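Side-chain contacts in CopN (Chlamydia pneumoniae, PDB 4NRH), which probably acts as a gatekeeper of type III secretion, binding a chaperone of translocator proteins and so controlling when these are secreted: residues D135-T138 and C139-L143; Y150-Q153 and D154-I157; D200-E203 and S204-I208; F226-V229 and A230-Y233; T263-L266 and N267-S271. All coordinates share one frame; numbering follows the deposited sequence.

Contact 1 (D135-T138 and C139-L143)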
# COMPACT_ATOMS: atom_id res chain seq x y z
N ASP A 135 13.98 11.90 -8.85
CA ASP A 135 13.94 11.11 -10.08
C ASP A 135 12.86 10.04 -9.99
O ASP A 135 12.35 9.75 -8.91
CB ASP A 135 15.30 10.46 -10.35
CG ASP A 135 15.53 10.18 -11.82
OD1 ASP A 135 14.55 9.92 -12.54
OD2 ASP A 135 16.70 10.22 -12.26
N THR A 136 12.52 9.45 -11.13
CA THR A 136 11.59 8.33 -11.15
C THR A 136 12.20 7.15 -10.42
O THR A 136 13.38 6.83 -10.61
CB THR A 136 11.21 7.92 -12.59
OG1 THR A 136 12.39 7.48 -13.28
CG2 THR A 136 10.59 9.08 -13.33
N HIS A 137 11.41 6.49 -9.58
CA HIS A 137 11.88 5.31 -8.87
C HIS A 137 10.77 4.28 -8.72
O HIS A 137 9.67 4.59 -8.28
CB HIS A 137 12.42 5.70 -7.49
CG HIS A 137 13.70 6.46 -7.53
ND1 HIS A 137 13.77 7.83 -7.35
CD2 HIS A 137 14.98 6.05 -7.73
CE1 HIS A 137 15.02 8.22 -7.44
NE2 HIS A 137 15.78 7.17 -7.67
N THR A 138 11.08 3.04 -9.10
CA THR A 138 10.17 1.93 -8.90
C THR A 138 10.33 1.37 -7.49
O THR A 138 11.24 1.77 -6.76
CB THR A 138 10.40 0.80 -9.92
OG1 THR A 138 11.71 0.24 -9.72
CG2 THR A 138 10.29 1.33 -11.34
N CYS A 139 9.42 0.48 -7.10
CA CYS A 139 9.49 -0.20 -5.81
C CYS A 139 10.84 -0.89 -5.60
O CYS A 139 11.47 -0.73 -4.55
CB CYS A 139 8.36 -1.23 -5.69
SG CYS A 139 8.39 -2.19 -4.17
N ASP A 140 11.27 -1.65 -6.60
CA ASP A 140 12.53 -2.38 -6.54
C ASP A 140 13.74 -1.46 -6.40
O ASP A 140 14.65 -1.73 -5.62
CB ASP A 140 12.69 -3.26 -7.77
CG ASP A 140 11.69 -4.40 -7.81
OD1 ASP A 140 11.18 -4.78 -6.74
OD2 ASP A 140 11.42 -4.93 -8.91
N GLN A 141 13.73 -0.36 -7.15
CA GLN A 141 14.82 0.61 -7.09
C GLN A 141 14.89 1.25 -5.71
O GLN A 141 15.97 1.50 -5.18
CB GLN A 141 14.65 1.68 -8.17
CG GLN A 141 14.82 1.16 -9.59
CD GLN A 141 14.47 2.18 -10.64
OE1 GLN A 141 13.73 3.13 -10.38
NE2 GLN A 141 14.99 2.00 -11.85
N LEU A 142 13.72 1.53 -5.13
CA LEU A 142 13.65 2.04 -3.77
C LEU A 142 14.22 1.03 -2.77
O LEU A 142 14.92 1.40 -1.83
CB LEU A 142 12.21 2.40 -3.39
CG LEU A 142 11.60 3.62 -4.09
CD1 LEU A 142 10.16 3.82 -3.65
CD2 LEU A 142 12.43 4.86 -3.83
N LEU A 143 13.91 -0.24 -2.99
CA LEU A 143 14.38 -1.31 -2.12
C LEU A 143 15.90 -1.43 -2.16
O LEU A 143 16.56 -1.44 -1.11
CB LEU A 143 13.75 -2.65 -2.50
CG LEU A 143 14.19 -3.85 -1.66
CD1 LEU A 143 13.73 -3.69 -0.22
CD2 LEU A 143 13.68 -5.15 -2.25
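Thr138 and Gln141 meet where an extended loop turns into helix 139-149: the backbone passes from an extended conformation at Thr138 to helical values from Cys139 on, and Leu142 N donates to Thr138 O at 3.0 Å to close the first turn. Thr138 is the N-cap. Its OG1, tucked in between its own backbone N and C (chi1 64°), accepts from Gln141 N in a bond that is straight but weak at 3.3 Å. The return bond is the firmer one, with Thr138 N donating to Gln141 OE1 at 2.9 Å. It is nearly straight at the hydrogen, yet the donor stands above the plane of the amide C=O and does not lie on a lone pair. Together the two bonds make a capping box, in which each residue's side chain binds the other's backbone N-H. The first torsion of Gln141 (chi1 -67°) puts its CG 3.2 Å from Thr138 OG1, and the extended chain beyond CG then takes OE1 to Thr138 N. OE1 also comes within 3.2 Å of the CA of His137, and the imidazole and amide planes are steeply inclined to each other, 74° apart. A second, apolar contact is made by His137 CB, which touches Leu142 CD2 at 3.8 Å. This capped end touches two other helices. His137 ND1 makes a weak bond back to Val132 O on helix 122-133, while Cys139 and Leu142 pack against Asn191 and Thr189 of the long helix 179-215.

Contact 2 (Y150-Q153 and D154-I157)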
# COMPACT_ATOMS: atom_id res chain seq x y z
N TYR A 150 20.39 1.04 5.12
CA TYR A 150 19.66 0.82 6.36
C TYR A 150 19.43 -0.64 6.70
O TYR A 150 19.41 -1.51 5.82
CB TYR A 150 18.30 1.53 6.30
CG TYR A 150 18.38 3.00 6.01
CD1 TYR A 150 18.71 3.91 7.00
CD2 TYR A 150 18.12 3.49 4.73
CE1 TYR A 150 18.78 5.27 6.74
CE2 TYR A 150 18.20 4.84 4.45
CZ TYR A 150 18.53 5.73 5.46
OH TYR A 150 18.60 7.07 5.19
N THR A 151 19.26 -0.91 7.99
CA THR A 151 18.76 -2.20 8.44
C THR A 151 17.30 -2.31 8.02
O THR A 151 16.64 -1.30 7.80
CB THR A 151 18.88 -2.38 9.96
OG1 THR A 151 18.11 -1.37 10.62
CG2 THR A 151 20.34 -2.27 10.40
N TYR A 152 16.80 -3.54 7.90
CA TYR A 152 15.43 -3.76 7.47
C TYR A 152 14.40 -3.19 8.46
O TYR A 152 13.37 -2.67 8.04
CB TYR A 152 15.18 -5.25 7.23
CG TYR A 152 15.83 -5.74 5.96
CD1 TYR A 152 15.22 -5.53 4.73
CD2 TYR A 152 17.06 -6.38 5.98
CE1 TYR A 152 15.81 -5.97 3.55
CE2 TYR A 152 17.66 -6.82 4.81
CZ TYR A 152 17.03 -6.61 3.60
OH TYR A 152 17.62 -7.04 2.44
N GLN A 153 14.68 -3.29 9.75
CA GLN A 153 13.75 -2.76 10.75
C GLN A 153 13.69 -1.23 10.71
O GLN A 153 12.66 -0.64 11.03
CB GLN A 153 14.13 -3.22 12.17
CG GLN A 153 15.51 -2.80 12.64
CD GLN A 153 15.76 -3.18 14.09
OE1 GLN A 153 15.04 -2.74 14.98
NE2 GLN A 153 16.78 -3.99 14.32
N ASP A 154 14.78 -0.59 10.30
CA ASP A 154 14.80 0.86 10.15
C ASP A 154 14.07 1.31 8.90
O ASP A 154 13.57 2.44 8.84
CB ASP A 154 16.24 1.38 10.13
CG ASP A 154 16.86 1.46 11.51
OD1 ASP A 154 16.11 1.32 12.50
OD2 ASP A 154 18.09 1.68 11.60
N MET A 155 14.00 0.44 7.90
CA MET A 155 13.41 0.78 6.61
C MET A 155 11.94 1.18 6.72
O MET A 155 11.46 2.03 5.95
CB MET A 155 13.54 -0.38 5.63
CG MET A 155 14.97 -0.66 5.18
SD MET A 155 15.04 -1.95 3.93
CE MET A 155 16.78 -2.39 4.00
N ALA A 156 11.23 0.58 7.66
CA ALA A 156 9.81 0.88 7.86
C ALA A 156 9.61 2.34 8.27
O ALA A 156 8.77 3.04 7.69
CB ALA A 156 9.22 -0.05 8.91
N ILE A 157 10.38 2.79 9.25
CA ILE A 157 10.33 4.18 9.69
C ILE A 157 10.77 5.12 8.58
O ILE A 157 10.15 6.17 8.35
CB ILE A 157 11.20 4.40 10.94
CG1 ILE A 157 10.61 3.65 12.14
CG2 ILE A 157 11.33 5.88 11.26
CD1 ILE A 157 11.49 3.68 13.37
O HOH W 1 19.66 1.26 9.72
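Tyr152 and Met155 lie side by side and point the same way, the methionine chain extended along the tyrosine so that its end passes over one ring face. Met155 CE is 3.9 Å from the ring centroid and 23° off the normal, a CH-pi contact displaced toward the rim. Its nearest ring atom is CD1, at 3.6 Å. SD follows obliquely, 4.5 Å from the centroid and 46° off the normal, so the methyl rather than the sulfur sits over the face. Behind the thioether, Met155 CG touches Tyr150 CB at 4.1 Å.

Thr151 and Asp154 cross obliquely. A chi1 of 61° turns the Thr151 hydroxyl in toward the helix start, where OG1 receives a weak bond from Asp154 N at 3.4 Å and serves as N-cap. A water links the same two residues: it accepts from Thr151 N at 2.8 Å and donates to Asp154 OD2, bridging the carboxylate to the backbone N-H of the N-cap residue. Around the pair, the ring of Tyr152 also meets Tyr199 nearly parallel and Phe226 edge-to-face, while Met155 packs on Leu146 of helix 139-149. Ala156 touches Lys22 of the chaperone chain. The geometry is that of a threonine N-cap at the start of helix 152-172, followed within the first turn by a Met-aromatic contact.

Contact 3 (D200-E203 and S204-I208)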
# COMPACT_ATOMS: atom_id res chain seq x y z
N ASP A 200 10.29 -8.46 7.01
CA ASP A 200 10.04 -8.41 8.44
C ASP A 200 9.54 -9.76 8.95
O ASP A 200 9.97 -10.23 10.01
CB ASP A 200 9.03 -7.31 8.77
CG ASP A 200 8.66 -7.28 10.25
OD1 ASP A 200 7.75 -8.04 10.65
OD2 ASP A 200 9.28 -6.50 11.00
N TYR A 201 8.64 -10.37 8.19
CA TYR A 201 8.07 -11.66 8.57
C TYR A 201 9.13 -12.76 8.58
O TYR A 201 9.26 -13.48 9.57
CB TYR A 201 6.94 -12.04 7.61
CG TYR A 201 6.32 -13.38 7.90
CD1 TYR A 201 5.54 -13.57 9.04
CD2 TYR A 201 6.51 -14.46 7.05
CE1 TYR A 201 4.97 -14.80 9.31
CE2 TYR A 201 5.94 -15.70 7.32
CZ TYR A 201 5.17 -15.86 8.45
OH TYR A 201 4.60 -17.08 8.73
N PHE A 202 9.90 -12.86 7.51
CA PHE A 202 10.90 -13.92 7.38
C PHE A 202 12.09 -13.73 8.32
O PHE A 202 12.66 -14.71 8.80
CB PHE A 202 11.38 -14.01 5.93
CG PHE A 202 10.33 -14.51 4.98
CD1 PHE A 202 9.68 -15.71 5.22
CD2 PHE A 202 9.99 -13.78 3.86
CE1 PHE A 202 8.71 -16.18 4.36
CE2 PHE A 202 9.02 -14.24 2.99
CZ PHE A 202 8.38 -15.44 3.24
N GLU A 203 12.46 -12.48 8.59
CA GLU A 203 13.57 -12.20 9.50
C GLU A 203 13.31 -12.80 10.88
O GLU A 203 14.24 -13.25 11.55
CB GLU A 203 13.81 -10.69 9.62
CG GLU A 203 14.95 -10.32 10.56
CD GLU A 203 15.29 -8.85 10.52
OE1 GLU A 203 14.39 -8.03 10.23
OE2 GLU A 203 16.46 -8.50 10.78
N SER A 204 12.05 -12.79 11.29
CA SER A 204 11.65 -13.36 12.57
C SER A 204 11.51 -14.89 12.50
O SER A 204 12.00 -15.60 13.37
CB SER A 204 10.34 -12.73 13.04
OG SER A 204 9.68 -13.57 13.97
N ARG A 205 10.83 -15.37 11.47
CA ARG A 205 10.43 -16.78 11.40
C ARG A 205 11.53 -17.73 10.92
O ARG A 205 11.61 -18.87 11.39
CB ARG A 205 9.20 -16.94 10.50
CG ARG A 205 8.04 -16.02 10.85
CD ARG A 205 7.55 -16.22 12.27
NE ARG A 205 7.34 -17.63 12.59
CZ ARG A 205 7.07 -18.08 13.81
NH1 ARG A 205 6.97 -17.23 14.83
NH2 ARG A 205 6.90 -19.38 14.02
N VAL A 206 12.36 -17.29 9.98
CA VAL A 206 13.40 -18.15 9.42
C VAL A 206 14.39 -18.68 10.48
O VAL A 206 14.69 -19.88 10.49
CB VAL A 206 14.18 -17.44 8.29
CG1 VAL A 206 15.46 -18.20 7.96
CG2 VAL A 206 13.31 -17.30 7.05
N PRO A 207 14.89 -17.81 11.38
CA PRO A 207 15.75 -18.36 12.44
C PRO A 207 15.03 -19.38 13.33
O PRO A 207 15.68 -20.27 13.88
CB PRO A 207 16.15 -17.13 13.25
CG PRO A 207 16.05 -16.00 12.29
CD PRO A 207 14.86 -16.34 11.44
N ILE A 208 13.72 -19.25 13.45
CA ILE A 208 12.92 -20.20 14.23
C ILE A 208 12.87 -21.55 13.52
O ILE A 208 12.96 -22.60 14.16
CB ILE A 208 11.49 -19.67 14.46
CG1 ILE A 208 11.53 -18.38 15.29
CG2 ILE A 208 10.63 -20.72 15.15
CD1 ILE A 208 10.17 -17.79 15.57
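Arg205 lays its CG over one face of the Tyr201 ring, one helical turn further along helix 179-215. The methylene is 3.8 Å from the ring centroid and 17° off the normal, a CH-pi contact in which Tyr201 CE1 is the closest ring atom at 3.6 Å. Torsions on both sides set this up. Tyr201 holds its ring trans to the backbone N (chi1 178°), which brings the ring forward beside the next turn. In Arg205 the first torsion puts CG over the ring, and the chain then folds instead of reaching straight out: bends at chi2 and chi3 turn CD and the guanidinium aside, and CD lies no nearer than 4.2 Å to Tyr201 CE1. The contact is therefore made by the aliphatic part of the arginine. Its guanidinium plane is only 24° from that of the ring, but it is Ile208 CD1, not the tyrosine, that lies over one of its faces, toward the rim.

These residues fall within the third helical domain of the LcrE family, and their side chains face two neighbouring helices. Tyr201 and Arg205 both touch Leu268 of helix 259-272, whereas Phe202 meets Tyr233 of helix 226-237 edge-to-face.

Val206 rests its CG2 branch on Phe202 CB at 4.0 Å. Beneath them Val206 N binds Phe202 O at 2.9 Å, but the next bond in the series is missing: Pro207 has no N-H, and the helix is kinked there. In place of a donor, its CD abuts Glu203 O at 3.2 Å.

Contact 4 (F226-V229 and A230-Y233)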
# COMPACT_ATOMS: atom_id res chain seq x y z
N PHE A 226 17.26 -15.11 5.66
CA PHE A 226 15.90 -14.59 5.52
C PHE A 226 15.73 -13.70 4.29
O PHE A 226 14.62 -13.57 3.76
CB PHE A 226 15.48 -13.83 6.78
CG PHE A 226 16.09 -12.46 6.91
CD1 PHE A 226 17.35 -12.30 7.48
CD2 PHE A 226 15.40 -11.33 6.49
CE1 PHE A 226 17.91 -11.04 7.60
CE2 PHE A 226 15.96 -10.08 6.61
CZ PHE A 226 17.22 -9.93 7.17
N VAL A 227 16.82 -13.10 3.83
CA VAL A 227 16.79 -12.28 2.62
C VAL A 227 16.59 -13.17 1.40
O VAL A 227 15.79 -12.86 0.51
CB VAL A 227 18.07 -11.45 2.46
CG1 VAL A 227 18.05 -10.69 1.14
CG2 VAL A 227 18.22 -10.49 3.63
N LYS A 228 17.32 -14.28 1.36
CA LYS A 228 17.19 -15.26 0.28
C LYS A 228 15.78 -15.83 0.23
O LYS A 228 15.19 -15.97 -0.84
CB LYS A 228 18.21 -16.39 0.46
CG LYS A 228 19.59 -16.07 -0.09
CD LYS A 228 19.55 -15.89 -1.60
CE LYS A 228 20.96 -15.78 -2.17
NZ LYS A 228 20.94 -15.64 -3.66
N VAL A 229 15.24 -16.16 1.40
CA VAL A 229 13.89 -16.72 1.51
C VAL A 229 12.85 -15.70 1.06
O VAL A 229 11.90 -16.05 0.35
CB VAL A 229 13.58 -17.16 2.96
CG1 VAL A 229 12.16 -17.69 3.06
CG2 VAL A 229 14.58 -18.21 3.42
N ALA A 230 13.04 -14.45 1.45
CA ALA A 230 12.12 -13.37 1.07
C ALA A 230 12.11 -13.15 -0.44
O ALA A 230 11.06 -12.89 -1.03
CB ALA A 230 12.49 -12.08 1.79
N GLU A 231 13.29 -13.23 -1.05
CA GLU A 231 13.40 -13.06 -2.50
C GLU A 231 12.74 -14.21 -3.25
O GLU A 231 12.16 -14.00 -4.32
CB GLU A 231 14.87 -12.92 -2.91
CG GLU A 231 15.50 -11.59 -2.52
CD GLU A 231 17.01 -11.59 -2.65
OE1 GLU A 231 17.60 -12.68 -2.81
OE2 GLU A 231 17.60 -10.49 -2.61
N SER A 232 12.83 -15.41 -2.69
CA SER A 232 12.18 -16.57 -3.29
C SER A 232 10.66 -16.43 -3.19
O SER A 232 9.94 -16.72 -4.14
CB SER A 232 12.63 -17.86 -2.60
OG SER A 232 13.96 -18.20 -2.97
N TYR A 233 10.20 -15.98 -2.03
CA TYR A 233 8.78 -15.72 -1.78
C TYR A 233 8.21 -14.75 -2.81
O TYR A 233 7.14 -14.98 -3.36
CB TYR A 233 8.60 -15.18 -0.36
CG TYR A 233 7.17 -14.89 0.04
CD1 TYR A 233 6.21 -15.90 0.06
CD2 TYR A 233 6.78 -13.62 0.43
CE1 TYR A 233 4.91 -15.64 0.44
CE2 TYR A 233 5.48 -13.35 0.81
CZ TYR A 233 4.55 -14.36 0.81
OH TYR A 233 3.25 -14.10 1.19
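Glu231 runs alongside Val227 one turn on in helix 226-237, within the third helical domain of the LcrE family, and the backbone joins the two where Glu231 N donates to Val227 O at 3.0 Å. From CB outward the glutamate stays near that same carbonyl: CB is 3.5 Å from Val227 O and CG closer still, at 3.3 Å. A chi1 of -72° keeps CG on the side of its own backbone N, and with the chain extended beyond, the carboxylate is carried back along the helix. CD approaches Val227 CG1 at 4.0 Å. At the tip the two oxygens part company: OE2 lies against the valine methyl, while OE1 turns toward Lys228, whose CD it meets at 3.9 Å. Lys228 bends at chi2 and passes across the glutamate at a slant. Its NZ is 4.5 Å from Glu231 OE1, beyond a salt bridge, and any charge attraction is probably weak.

Other side chains of the turn face neighbouring parts of the domain. Val229 packs on Leu254 of helix 244-255, and Ser232 OG is hydrogen-bonded to Glu250. Tyr233 OH bonds to OG1 of Thr276, a residue beyond the end of helix 259-272. At the start of the helix, Val227 CG2 sits 3.7 Å above one face of the Phe226 ring, offset toward its rim.

Contact 5 (T263-L266 and N267-S271)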
# COMPACT_ATOMS: atom_id res chain seq x y z
N THR A 263 9.44 -29.05 3.53
CA THR A 263 8.13 -28.90 4.16
C THR A 263 8.07 -27.65 5.04
O THR A 263 7.09 -26.90 5.01
CB THR A 263 7.77 -30.14 5.01
OG1 THR A 263 7.68 -31.29 4.16
CG2 THR A 263 6.45 -29.94 5.73
N GLY A 264 9.13 -27.44 5.83
CA GLY A 264 9.20 -26.30 6.72
C GLY A 264 9.10 -24.97 6.00
O GLY A 264 8.40 -24.06 6.44
N VAL A 265 9.82 -24.85 4.89
CA VAL A 265 9.81 -23.63 4.09
C VAL A 265 8.44 -23.43 3.43
O VAL A 265 7.92 -22.31 3.39
CB VAL A 265 10.90 -23.66 3.01
CG1 VAL A 265 10.78 -22.45 2.09
CG2 VAL A 265 12.28 -23.69 3.65
N LEU A 266 7.87 -24.52 2.92
CA LEU A 266 6.56 -24.47 2.28
C LEU A 266 5.49 -24.00 3.26
O LEU A 266 4.64 -23.18 2.92
CB LEU A 266 6.19 -25.84 1.71
CG LEU A 266 6.90 -26.28 0.43
CD1 LEU A 266 6.64 -27.75 0.16
CD2 LEU A 266 6.44 -25.43 -0.74
N ASN A 267 5.52 -24.54 4.47
CA ASN A 267 4.60 -24.12 5.52
C ASN A 267 4.81 -22.65 5.87
O ASN A 267 3.86 -21.93 6.19
CB ASN A 267 4.77 -24.98 6.77
CG ASN A 267 4.16 -26.36 6.62
OD1 ASN A 267 3.18 -26.53 5.90
ND2 ASN A 267 4.75 -27.34 7.28
N LEU A 268 6.07 -22.21 5.82
CA LEU A 268 6.41 -20.82 6.09
C LEU A 268 5.84 -19.91 5.00
O LEU A 268 5.30 -18.85 5.30
CB LEU A 268 7.93 -20.66 6.18
CG LEU A 268 8.41 -19.31 6.69
CD1 LEU A 268 7.77 -19.01 8.03
CD2 LEU A 268 9.93 -19.29 6.80
N PHE A 269 5.97 -20.33 3.75
CA PHE A 269 5.41 -19.60 2.62
C PHE A 269 3.89 -19.50 2.71
O PHE A 269 3.32 -18.44 2.46
CB PHE A 269 5.81 -20.25 1.30
CG PHE A 269 7.21 -19.92 0.85
CD1 PHE A 269 7.97 -18.99 1.54
CD2 PHE A 269 7.76 -20.53 -0.27
CE1 PHE A 269 9.26 -18.69 1.13
CE2 PHE A 269 9.04 -20.22 -0.68
CZ PHE A 269 9.79 -19.30 0.02
N PHE A 270 3.25 -20.61 3.07
CA PHE A 270 1.80 -20.66 3.18
C PHE A 270 1.31 -19.75 4.30
O PHE A 270 0.32 -19.03 4.15
CB PHE A 270 1.32 -22.09 3.41
CG PHE A 270 -0.17 -22.25 3.29
CD1 PHE A 270 -1.00 -22.08 4.39
CD2 PHE A 270 -0.75 -22.57 2.07
CE1 PHE A 270 -2.37 -22.22 4.27
CE2 PHE A 270 -2.12 -22.72 1.95
CZ PHE A 270 -2.93 -22.54 3.05
N SER A 271 2.01 -19.78 5.43
CA SER A 271 1.68 -18.93 6.56
C SER A 271 1.87 -17.45 6.21
O SER A 271 1.16 -16.59 6.74
CB SER A 271 2.55 -19.29 7.77
OG SER A 271 2.46 -20.68 8.06
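Val265 CG1 stands over one face of the Phe269 ring, 4.0 Å from its centroid and 15° off the normal, in a CH-pi contact between residues one helical turn apart. The methyl is offset toward the rim and nearest to CZ, at 3.9 Å. Two torsions bring them together: chi1 of 174° points Val265 CG1 away from its own N, and chi1 of -79° turns the Phe269 ring back toward the preceding turn, so the side chains run in the same direction. Under them, Phe269 N donates to Val265 O at 2.8 Å, the i to i+4 bond of the helix that spaces the two residues one turn apart.

A similar i to i+4 relation places Asn267 beside Thr263, with ND2 3.5 Å from Thr263 CG2. The hydroxyl of that threonine is bonded to Val259 O, one turn earlier. Helix 259-272 belongs to the third helical domain of the LcrE family, an all-helical bundle here. Phe269 packs against Val229 and Ile236 of helix 226-237, and Val265 against Val251 of helix 244-255.

Further along, Asn267 O takes two bonds from Ser271, one from N and a shorter one from OG at 2.6 Å, reaching it from opposite faces of the carbonyl plane. Phe270, pointing elsewhere, packs on Leu46 of the chaperone chain.

In the fold
Contacts 3, 4 and 5 form one cluster on three helices of the third helical domain, with centres 10 to 12 Å apart. Side chains touch at each junction: Glu203 CB lies 3.6 Å from Phe226 CD2 between contacts 3 and 4, Tyr201 OH comes within 3.2 Å of Ser271 CB between contacts 3 and 5, and Tyr233 CE1 meets Phe269 O at 3.8 Å between contacts 4 and 5. Contact 2 joins this cluster through Tyr152, whose OH lies 3.7 Å from Val227 CG2 of contact 4. Contact 1 touches none of the others; its centre is 16 Å from that of contact 2, at the start of the preceding helix. Contacts 2 and 5, their centres 25 Å apart, each place one residue against the chaperone chain.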